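Local coordinates for protein aryl acylamidase (bacterium CSBL00001, PDB 4YJ6) that probably hydrolyses the amide bond of N-acylated aryl amines, as a member of the amidase signature family, at residues V17-V20 against Q24-P27; L63-R66 against G70-V73. All coordinates share one frame; numbering follows the deposited sequence.

Contact 1: residues V17-V20 against Q24-P27; sequences VELV and QISP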
ATOM      1  N   VAL A  17      -6.769 -17.886 -11.322  1.00 12.79           N
ATOM      2  CA  VAL A  17      -6.267 -19.146 -10.784  1.00 14.48           C
ATOM      3  C   VAL A  17      -7.096 -20.307 -11.352  1.00 15.98           C
ATOM      4  O   VAL A  17      -6.570 -21.339 -11.759  1.00 15.66           O
ATOM      5  CB  VAL A  17      -6.343 -19.169  -9.254  1.00 16.14           C
ATOM      6  CG1 VAL A  17      -6.229 -20.593  -8.713  1.00 21.90           C
ATOM      7  CG2 VAL A  17      -5.240 -18.282  -8.660  1.00 16.90           C
ATOM      8  N   GLU A  18      -8.410 -20.137 -11.354  1.00 14.98           N
ATOM      9  CA  GLU A  18      -9.278 -21.230 -11.821  1.00 15.37           C
ATOM     10  C   GLU A  18      -9.160 -21.437 -13.335  1.00 16.30           C
ATOM     11  O   GLU A  18      -9.168 -22.587 -13.816  1.00 16.70           O
ATOM     12  CB  GLU A  18     -10.725 -20.946 -11.392  1.00 15.70           C
ATOM     13  CG  GLU A  18     -11.767 -21.883 -12.003  1.00 21.99           C
ATOM     14  CD  GLU A  18     -11.628 -23.320 -11.559  1.00 28.82           C
ATOM     15  OE1 GLU A  18     -10.972 -23.588 -10.522  1.00 28.24           O
ATOM     16  OE2 GLU A  18     -12.190 -24.192 -12.262  1.00 30.80           O
ATOM     17  N   LEU A  19      -9.089 -20.339 -14.092  1.00 13.22           N
ATOM     18  CA  LEU A  19      -8.943 -20.401 -15.549  1.00 14.77           C
ATOM     19  C   LEU A  19      -7.659 -21.148 -15.906  1.00 15.79           C
ATOM     20  O   LEU A  19      -7.625 -21.961 -16.825  1.00 13.89           O
ATOM     21  CB  LEU A  19      -8.824 -19.009 -16.144  1.00 15.02           C
ATOM     22  CG  LEU A  19      -9.987 -18.323 -16.885  1.00 25.23           C
ATOM     23  CD1 LEU A  19     -11.329 -19.081 -16.889  1.00 17.75           C
ATOM     24  CD2 LEU A  19     -10.132 -16.864 -16.492  1.00 18.81           C
ATOM     25  N   VAL A  20      -6.596 -20.881 -15.160  1.00 12.67           N
ATOM     26  CA  VAL A  20      -5.315 -21.512 -15.478  1.00 14.00           C
ATOM     27  C   VAL A  20      -5.293 -22.980 -14.997  1.00 16.69           C
ATOM     28  O   VAL A  20      -4.877 -23.874 -15.741  1.00 17.66           O
ATOM     29  CB  VAL A  20      -4.146 -20.666 -14.876  1.00 14.23           C
ATOM     30  CG1 VAL A  20      -2.830 -21.442 -14.924  1.00 16.19           C
ATOM     31  CG2 VAL A  20      -4.028 -19.317 -15.630  1.00 14.36           C
ATOM     32  N   GLN A  24      -8.213 -23.612 -19.089  1.00 16.09           N
ATOM     33  CA  GLN A  24      -8.974 -22.797 -20.022  1.00 18.34           C
ATOM     34  C   GLN A  24      -8.122 -21.747 -20.710  1.00 23.11           C
ATOM     35  O   GLN A  24      -8.420 -21.317 -21.827  1.00 21.96           O
ATOM     36  CB  GLN A  24     -10.124 -22.102 -19.328  1.00 17.57           C
ATOM     37  CG  GLN A  24     -11.244 -23.037 -18.916  1.00 18.38           C
ATOM     38  CD  GLN A  24     -12.335 -22.269 -18.192  1.00 18.06           C
ATOM     39  OE1 GLN A  24     -13.005 -21.437 -18.786  1.00 21.16           O
ATOM     40  NE2 GLN A  24     -12.466 -22.512 -16.891  1.00 17.94           N
ATOM     41  N   ILE A  25      -7.055 -21.329 -20.043  1.00 18.09           N
ATOM     42  CA  ILE A  25      -6.165 -20.339 -20.621  1.00 17.84           C
ATOM     43  C   ILE A  25      -4.760 -20.732 -20.194  1.00 17.11           C
ATOM     44  O   ILE A  25      -4.564 -21.174 -19.070  1.00 16.86           O
ATOM     45  CB  ILE A  25      -6.499 -18.904 -20.118  1.00 18.92           C
ATOM     46  CG1 ILE A  25      -5.688 -17.859 -20.889  1.00 21.18           C
ATOM     47  CG2 ILE A  25      -6.259 -18.770 -18.608  1.00 18.88           C
ATOM     48  CD1 ILE A  25      -6.158 -16.410 -20.591  1.00 24.21           C
ATOM     49  N   SER A  26      -3.798 -20.601 -21.099  1.00 18.08           N
ATOM     50  CA  SER A  26      -2.401 -20.875 -20.773  1.00 15.59           C
ATOM     51  C   SER A  26      -1.777 -19.705 -20.015  1.00 14.77           C
ATOM     52  O   SER A  26      -2.094 -18.574 -20.297  1.00 15.26           O
ATOM     53  CB  SER A  26      -1.590 -21.025 -22.063  1.00 17.94           C
ATOM     54  OG  SER A  26      -0.218 -21.300 -21.731  1.00 24.77           O
ATOM     55  N   PRO A  27      -0.840 -19.997 -19.088  1.00 13.62           N
ATOM     56  CA  PRO A  27      -0.020 -18.926 -18.495  1.00 14.47           C
ATOM     57  C   PRO A  27       0.604 -18.040 -19.580  1.00 13.77           C
ATOM     58  O   PRO A  27       0.704 -16.829 -19.394  1.00 13.55           O
ATOM     59  CB  PRO A  27       1.062 -19.689 -17.745  1.00 16.52           C
ATOM     60  CG  PRO A  27       0.461 -21.022 -17.447  1.00 17.75           C
ATOM     61  CD  PRO A  27      -0.465 -21.329 -18.589  1.00 14.09           C
TER
HETATM   62  O   HOH W   1      -3.460 -23.505 -17.998  1.00 14.41           O
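Both V20 and I25 turn their CG2 methyls toward each other through chi1. In V20, CG1 is anti to the backbone N (chi1 168°), which leaves CG2 beside that N and facing I25. In I25 it is CG1 that takes the anti place (-172°), and CG2 sits between N and the carbonyl carbon. V20 CG2 and I25 CG2 meet at 3.8 Å. The same I25 methyl also touches L19 CB, at 3.6 Å, so one branch serves two helix residues. L19 CD1 reaches the other way and lies against the amide of Q24, 3.5 Å from Q24 OE1. The polar end of that amide is held by S22, which bonds to Q24 NE2. Farther along, V20 CG1 meets the ring of P27 at its CG. I25 and V20 also pack on V30 of the next helix.

The backbone closes the turn. Q24 N donates to L19 O at 2.9 Å, and I25 N adds a weak bond to the same oxygen. A water donates to both V20 O and I25 O, at 2.7 Å from V20 O, and so bridges the last helical turn to the loop. S26 OG is bonded to R28 N. A short loop thus links helices 13-21 and 27-45: the L19 carbonyl takes two loop amides after the first, and S26 is the N-cap of the second.

Contact 2: residues L63-R66 against G70-V73; sequences LERR and GEPV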
ATOM      1  N   LEU A  63       5.702 -22.842 -16.332  1.00 10.74           N
ATOM      2  CA  LEU A  63       4.465 -23.112 -15.583  1.00 11.92           C
ATOM      3  C   LEU A  63       3.520 -23.912 -16.476  1.00 13.11           C
ATOM      4  O   LEU A  63       2.871 -24.892 -16.045  1.00 13.91           O
ATOM      5  CB  LEU A  63       3.815 -21.781 -15.196  1.00 11.75           C
ATOM      6  CG  LEU A  63       2.971 -21.681 -13.910  1.00 20.33           C
ATOM      7  CD1 LEU A  63       1.885 -20.606 -14.028  1.00 15.80           C
ATOM      8  CD2 LEU A  63       2.465 -22.965 -13.254  1.00 16.00           C
ATOM      9  N   GLU A  64       3.470 -23.512 -17.739  1.00 13.75           N
ATOM     10  CA  GLU A  64       2.615 -24.211 -18.689  1.00 13.57           C
ATOM     11  C   GLU A  64       3.054 -25.670 -18.793  1.00 14.07           C
ATOM     12  O   GLU A  64       2.203 -26.579 -18.796  1.00 13.59           O
ATOM     13  CB  GLU A  64       2.675 -23.538 -20.048  1.00 14.37           C
ATOM     14  CG  GLU A  64       1.887 -24.308 -21.135  1.00 16.10           C
ATOM     15  CD  GLU A  64       2.114 -23.732 -22.513  1.00 22.00           C
ATOM     16  OE1 GLU A  64       1.227 -23.011 -23.021  1.00 22.72           O
ATOM     17  OE2 GLU A  64       3.194 -24.002 -23.099  1.00 25.52           O
ATOM     18  N   ARG A  65       4.370 -25.903 -18.849  1.00 12.47           N
ATOM     19  CA  ARG A  65       4.840 -27.290 -18.943  1.00 15.51           C
ATOM     20  C   ARG A  65       4.435 -28.097 -17.710  1.00 16.05           C
ATOM     21  O   ARG A  65       3.961 -29.220 -17.830  1.00 16.49           O
ATOM     22  CB  ARG A  65       6.347 -27.347 -19.151  1.00 12.93           C
ATOM     23  CG  ARG A  65       6.833 -28.776 -19.477  1.00 17.70           C
ATOM     24  CD  ARG A  65       8.369 -28.964 -19.224  1.00 16.82           C
ATOM     25  NE  ARG A  65       8.704 -28.715 -17.826  1.00 14.84           N
ATOM     26  CZ  ARG A  65       8.450 -29.557 -16.826  1.00 17.45           C
ATOM     27  NH1 ARG A  65       7.902 -30.734 -17.060  1.00 17.95           N
ATOM     28  NH2 ARG A  65       8.746 -29.227 -15.582  1.00 17.00           N
ATOM     29  N   ARG A  66       4.595 -27.532 -16.514  1.00 12.85           N
ATOM     30  CA  ARG A  66       4.202 -28.231 -15.307  1.00 14.51           C
ATOM     31  C   ARG A  66       2.698 -28.530 -15.286  1.00 15.92           C
ATOM     32  O   ARG A  66       2.291 -29.621 -14.895  1.00 16.87           O
ATOM     33  CB  ARG A  66       4.587 -27.440 -14.063  1.00 12.51           C
ATOM     34  CG  ARG A  66       6.102 -27.477 -13.806  1.00 14.49           C
ATOM     35  CD  ARG A  66       6.425 -26.823 -12.467  1.00 18.20           C
ATOM     36  NE  ARG A  66       6.537 -25.372 -12.589  1.00 15.15           N
ATOM     37  CZ  ARG A  66       5.951 -24.478 -11.792  1.00 17.37           C
ATOM     38  NH1 ARG A  66       5.138 -24.852 -10.788  1.00 16.23           N
ATOM     39  NH2 ARG A  66       6.193 -23.187 -12.010  1.00 16.27           N
ATOM     40  N   GLY A  70       1.069 -32.245 -15.242  1.00 19.19           N
ATOM     41  CA  GLY A  70       0.476 -32.552 -13.952  1.00 20.59           C
ATOM     42  C   GLY A  70       1.426 -32.506 -12.775  1.00 21.36           C
ATOM     43  O   GLY A  70       1.218 -33.186 -11.778  1.00 23.11           O
ATOM     44  N   GLU A  71       2.480 -31.700 -12.888  1.00 17.31           N
ATOM     45  CA  GLU A  71       3.410 -31.446 -11.786  1.00 16.32           C
ATOM     46  C   GLU A  71       2.891 -30.356 -10.840  1.00 17.18           C
ATOM     47  O   GLU A  71       1.972 -29.606 -11.194  1.00 17.31           O
ATOM     48  CB  GLU A  71       4.768 -31.043 -12.365  1.00 18.04           C
ATOM     49  CG  GLU A  71       5.366 -32.184 -13.205  1.00 18.24           C
ATOM     50  CD  GLU A  71       6.660 -31.790 -13.904  1.00 21.80           C
ATOM     51  OE1 GLU A  71       7.246 -30.762 -13.548  1.00 19.60           O
ATOM     52  OE2 GLU A  71       7.093 -32.520 -14.816  1.00 24.76           O
ATOM     53  N   PRO A  72       3.441 -30.284  -9.630  1.00 17.18           N
ATOM     54  CA  PRO A  72       2.861 -29.352  -8.643  1.00 19.05           C
ATOM     55  C   PRO A  72       2.990 -27.902  -9.060  1.00 18.64           C
ATOM     56  O   PRO A  72       4.014 -27.475  -9.618  1.00 15.67           O
ATOM     57  CB  PRO A  72       3.676 -29.628  -7.369  1.00 20.48           C
ATOM     58  CG  PRO A  72       4.129 -31.067  -7.546  1.00 21.27           C
ATOM     59  CD  PRO A  72       4.453 -31.165  -9.013  1.00 22.86           C
ATOM     60  N   VAL A  73       1.917 -27.154  -8.819  1.00 16.24           N
ATOM     61  CA  VAL A  73       1.935 -25.729  -9.108  1.00 16.19           C
ATOM     62  C   VAL A  73       1.393 -24.988  -7.877  1.00 15.34           C
ATOM     63  O   VAL A  73       0.748 -25.576  -7.005  1.00 16.47           O
ATOM     64  CB  VAL A  73       1.126 -25.351 -10.379  1.00 16.55           C
ATOM     65  CG1 VAL A  73       1.729 -26.059 -11.633  1.00 14.45           C
ATOM     66  CG2 VAL A  73      -0.346 -25.699 -10.230  1.00 16.93           C
TER
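R66 runs across E71 and past V73, touching residues 71-73 at CB, CG, CD and NH1. Its CB lies 4.0 Å from V73 CG1 and equally near E71 CB. CG comes next and passes E71 OE1 at 3.5 Å. CD then approaches the carbonyl oxygen of P72. A bend at chi3 (-84°) turns the guanidinium back so that NH1 can use that oxygen. R66 NH1 donates to P72 O at 3.1 Å. The acceptor lies in the guanidinium plane, and the N-H points in the carbonyl plane at a lone pair. NH1 also forms a salt bridge with D124, its stronger partner. L63 CD2 lies over one face of the guanidinium, offset toward the rim, and touches V73 CG1 at 3.6 Å. The L63 and V73 side chains cross at about a right angle.

R65 takes the carboxylate of E71. It grips end-on, with one nitrogen to each oxygen. R65 NH1 to E71 OE2 is 3.0 Å and nearly straight, at 172°. R65 NH2 reaches E71 OE1 at the same length, on its syn side but tilted out of the carboxylate plane, and less straight. The two flat groups are not coplanar; their planes stand 52° apart, and OE2 is met from above the carboxylate plane.

In the backbone, E71 N donates to R66 O at 2.9 Å. This is the six-to-one bond of the Schellman motif in which G70, with positive phi, ends helix 53-69.

The chemistry is mainly ionic and polar. Two arginines of the last turns clasp the departing chain, one through a carboxylate and one through a backbone carbonyl. D124 and E71 probably offset much of the positive charge of R66 and R65, and the paired bonds would limit rotation of the R65 guanidinium against the carboxylate.

How the contacts relate
Both contacts join the end of a helix to the loop that follows it, and each relies on backbone bonding to a carbonyl of the helix. Contact 1 is largely buried and apolar, with a water joining backbone carbonyls. Contact 2 lies at the surface and depends on arginines and acids. Their centres are about 12 Å apart. They meet through helix 53-69, which also packs on V20 through I67. P27 CG rests on L63 CD1 at 3.7 Å. S26 OG lies 2.6 Å from E64 OE1, a probable hydrogen bond, and R28 forms a salt bridge with E64. The start of helix 27-45 is thus tied to helix 53-69.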